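Endo-1,3-beta-glucanase, family GH16 (Zobellia galactanivorans, PDB 4BPZ) probably hydrolyses internal beta-1,3 linkages of glucans such as algal laminarin, through its calcium-binding catalytic domain of glycoside hydrolase family 16. Local coordinates at residues Trp30-Ile35 and Glu55-Ser60. The protein carries 1 engineered substitution. Residues are numbered along the deposited sequence; the frame is centred on the assembly and turned at random.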
loop_
_atom_site.group_PDB
_atom_site.type_symbol
_atom_site.label_atom_id
_atom_site.label_comp_id
_atom_site.label_asym_id
_atom_site.label_seq_id
_atom_site.Cartn_x
_atom_site.Cartn_y
_atom_site.Cartn_z
ATOM N N TRP A 30 -10.265 5.841 -7.014
ATOM C CA TRP A 30 -9.714 5.663 -5.669
ATOM C C TRP A 30 -10.798 5.740 -4.652
ATOM O O TRP A 30 -11.643 6.675 -4.682
ATOM C CB TRP A 30 -8.659 6.789 -5.432
ATOM C CG TRP A 30 -7.525 6.732 -6.378
ATOM C CD1 TRP A 30 -7.315 7.599 -7.390
ATOM C CD2 TRP A 30 -6.519 5.702 -6.479
ATOM N NE1 TRP A 30 -6.251 7.246 -8.145
ATOM C CE2 TRP A 30 -5.747 6.053 -7.602
ATOM C CE3 TRP A 30 -6.224 4.527 -5.764
ATOM C CZ2 TRP A 30 -4.665 5.284 -8.039
ATOM C CZ3 TRP A 30 -5.142 3.753 -6.232
ATOM C CH2 TRP A 30 -4.387 4.109 -7.301
ATOM N N HIS A 31 -10.776 4.820 -3.695
ATOM C CA HIS A 31 -11.684 4.768 -2.535
ATOM C C HIS A 31 -10.872 5.084 -1.265
ATOM O O HIS A 31 -9.782 4.563 -1.088
ATOM C CB HIS A 31 -12.198 3.316 -2.450
ATOM C CG HIS A 31 -13.021 3.038 -1.223
ATOM N ND1 HIS A 31 -14.282 3.486 -1.058
ATOM C CD2 HIS A 31 -12.686 2.358 -0.073
ATOM C CE1 HIS A 31 -14.739 3.094 0.132
ATOM N NE2 HIS A 31 -13.790 2.367 0.729
ATOM N N TYR A 32 -11.420 5.891 -0.412
ATOM C CA TYR A 32 -10.786 6.175 0.891
ATOM C C TYR A 32 -11.267 5.239 1.953
ATOM O O TYR A 32 -12.479 5.006 2.093
ATOM C CB TYR A 32 -11.111 7.551 1.335
ATOM C CG TYR A 32 -10.417 8.650 0.586
ATOM C CD1 TYR A 32 -10.924 9.191 -0.555
ATOM C CD2 TYR A 32 -9.149 9.075 1.057
ATOM C CE1 TYR A 32 -10.211 10.303 -1.187
ATOM C CE2 TYR A 32 -8.449 10.049 0.450
ATOM C CZ TYR A 32 -9.001 10.734 -0.549
ATOM O OH TYR A 32 -8.313 11.787 -1.178
ATOM N N GLN A 33 -10.337 4.776 2.788
ATOM C CA GLN A 33 -10.717 4.145 4.055
ATOM C C GLN A 33 -10.565 5.145 5.127
ATOM O O GLN A 33 -9.517 5.797 5.319
ATOM C CB GLN A 33 -9.815 2.942 4.298
ATOM C CG GLN A 33 -10.123 1.813 3.348
ATOM C CD GLN A 33 -9.315 0.555 3.707
ATOM O OE1 GLN A 33 -8.165 0.346 3.288
ATOM N NE2 GLN A 33 -9.930 -0.333 4.543
ATOM N N VAL A 34 -11.599 5.254 5.961
ATOM C CA VAL A 34 -11.618 6.147 7.118
ATOM C C VAL A 34 -12.087 5.483 8.393
ATOM O O VAL A 34 -11.791 5.930 9.497
ATOM C CB VAL A 34 -12.435 7.465 6.902
ATOM C CG1 VAL A 34 -12.004 8.140 5.592
ATOM C CG2 VAL A 34 -13.944 7.220 6.885
ATOM N N ILE A 35 -12.858 4.389 8.273
ATOM C CA ILE A 35 -13.416 3.694 9.460
ATOM C C ILE A 35 -12.307 2.784 10.031
ATOM O O ILE A 35 -11.819 1.898 9.309
ATOM C CB ILE A 35 -14.609 2.832 9.094
ATOM C CG1 ILE A 35 -15.770 3.702 8.553
ATOM C CG2 ILE A 35 -15.084 2.037 10.317
ATOM C CD1 ILE A 35 -16.799 2.835 7.799
ATOM N N GLU A 55 -6.160 17.728 3.912
ATOM C CA GLU A 55 -4.964 17.683 4.764
ATOM C C GLU A 55 -4.113 16.485 4.398
ATOM O O GLU A 55 -2.861 16.574 4.462
ATOM C CB GLU A 55 -5.392 17.499 6.211
ATOM C CG GLU A 55 -5.676 18.783 6.976
ATOM C CD GLU A 55 -7.028 19.398 6.711
ATOM O OE1 GLU A 55 -7.812 18.905 5.890
ATOM O OE2 GLU A 55 -7.317 20.446 7.382
ATOM N N ASN A 56 -4.724 15.329 4.130
ATOM C CA ASN A 56 -3.969 14.101 4.004
ATOM C C ASN A 56 -3.775 13.537 2.663
ATOM O O ASN A 56 -2.981 12.613 2.505
ATOM C CB ASN A 56 -4.573 13.032 4.970
ATOM C CG ASN A 56 -4.706 13.504 6.392
ATOM O OD1 ASN A 56 -5.812 13.630 6.929
ATOM N ND2 ASN A 56 -3.566 13.810 7.055
ATOM N N SER A 57 -4.438 14.089 1.615
ATOM C CA SER A 57 -4.157 13.656 0.277
ATOM C C SER A 57 -4.630 14.686 -0.656
ATOM O O SER A 57 -5.669 15.357 -0.453
ATOM C CB SER A 57 -4.725 12.282 -0.055
ATOM O OG SER A 57 -6.144 12.323 0.058
ATOM N N PHE A 58 -3.903 14.828 -1.771
ATOM C CA PHE A 58 -4.236 15.886 -2.761
ATOM C C PHE A 58 -3.403 15.608 -4.009
ATOM O O PHE A 58 -2.280 14.992 -3.925
ATOM C CB PHE A 58 -3.968 17.330 -2.212
ATOM C CG PHE A 58 -2.583 17.498 -1.679
ATOM C CD1 PHE A 58 -2.213 17.053 -0.414
ATOM C CD2 PHE A 58 -1.596 18.156 -2.423
ATOM C CE1 PHE A 58 -0.936 17.254 0.095
ATOM C CE2 PHE A 58 -0.347 18.430 -1.885
ATOM C CZ PHE A 58 0.003 17.929 -0.618
ATOM N N VAL A 59 -3.871 16.113 -5.134
ATOM C CA VAL A 59 -3.183 15.909 -6.384
ATOM C C VAL A 59 -2.876 17.298 -6.933
ATOM O O VAL A 59 -3.747 18.200 -6.990
ATOM C CB VAL A 59 -4.043 15.145 -7.406
ATOM C CG1 VAL A 59 -3.327 14.856 -8.708
ATOM C CG2 VAL A 59 -4.500 13.796 -6.767
ATOM N N SER A 60 -1.623 17.497 -7.319
ATOM C CA SER A 60 -1.230 18.812 -7.844
ATOM C C SER A 60 0.058 18.633 -8.559
ATOM O O SER A 60 0.875 17.722 -8.259
ATOM C CB SER A 60 -0.984 19.835 -6.731
ATOM O OG SER A 60 0.007 19.413 -5.788
HETATM O O HOH W 1 -8.446 14.522 -0.433
#
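Tyr32 and Ser57 meet through their hydroxyl groups and carry the direct contact between 30-35 and 55-60. Tyr32 OH lies 2.6 Å from Ser57 OG, a short hydrogen bond. OG sits at the edge of the Tyr32 ring, in its plane, and is also 3.3 Å from ring carbon CE2. Ser57 CB stays further back, 3.8 Å from Tyr32 OH.

The Tyr32 side chain does most of the reaching. A chi1 of -73° swings its ring away from its own carbonyl and out to Ser57, and the long side chain spans most of the 10.0 Å between the CA atoms of Tyr32 and Ser57.

A water adds a second link. It is hydrogen-bonded to Tyr32 OH at 2.8 Å and donates to the backbone Ser57 O at 2.9 Å. Tyr32 OH therefore reaches both the side chain and, through the water, the main chain of Ser57.

The Tyr32 side chain also packs against Pro25, Asn52 and Leu87. Strand 30-32 pairs with strand 82-93, whereas strand 57-60 pairs with strand 63-75. The two segments share no backbone bond with each other.

The site lies away from the glycan and calcium sites of this beta-sandwich, the jelly-roll fold of family 16. The contact buries 74 Å² in all, so it is a small, directional polar tie with little apolar packing. Ser57 is buried, yet its OG and its carbonyl O are both engaged, OG by the Tyr32 hydroxyl and the carbonyl by the water.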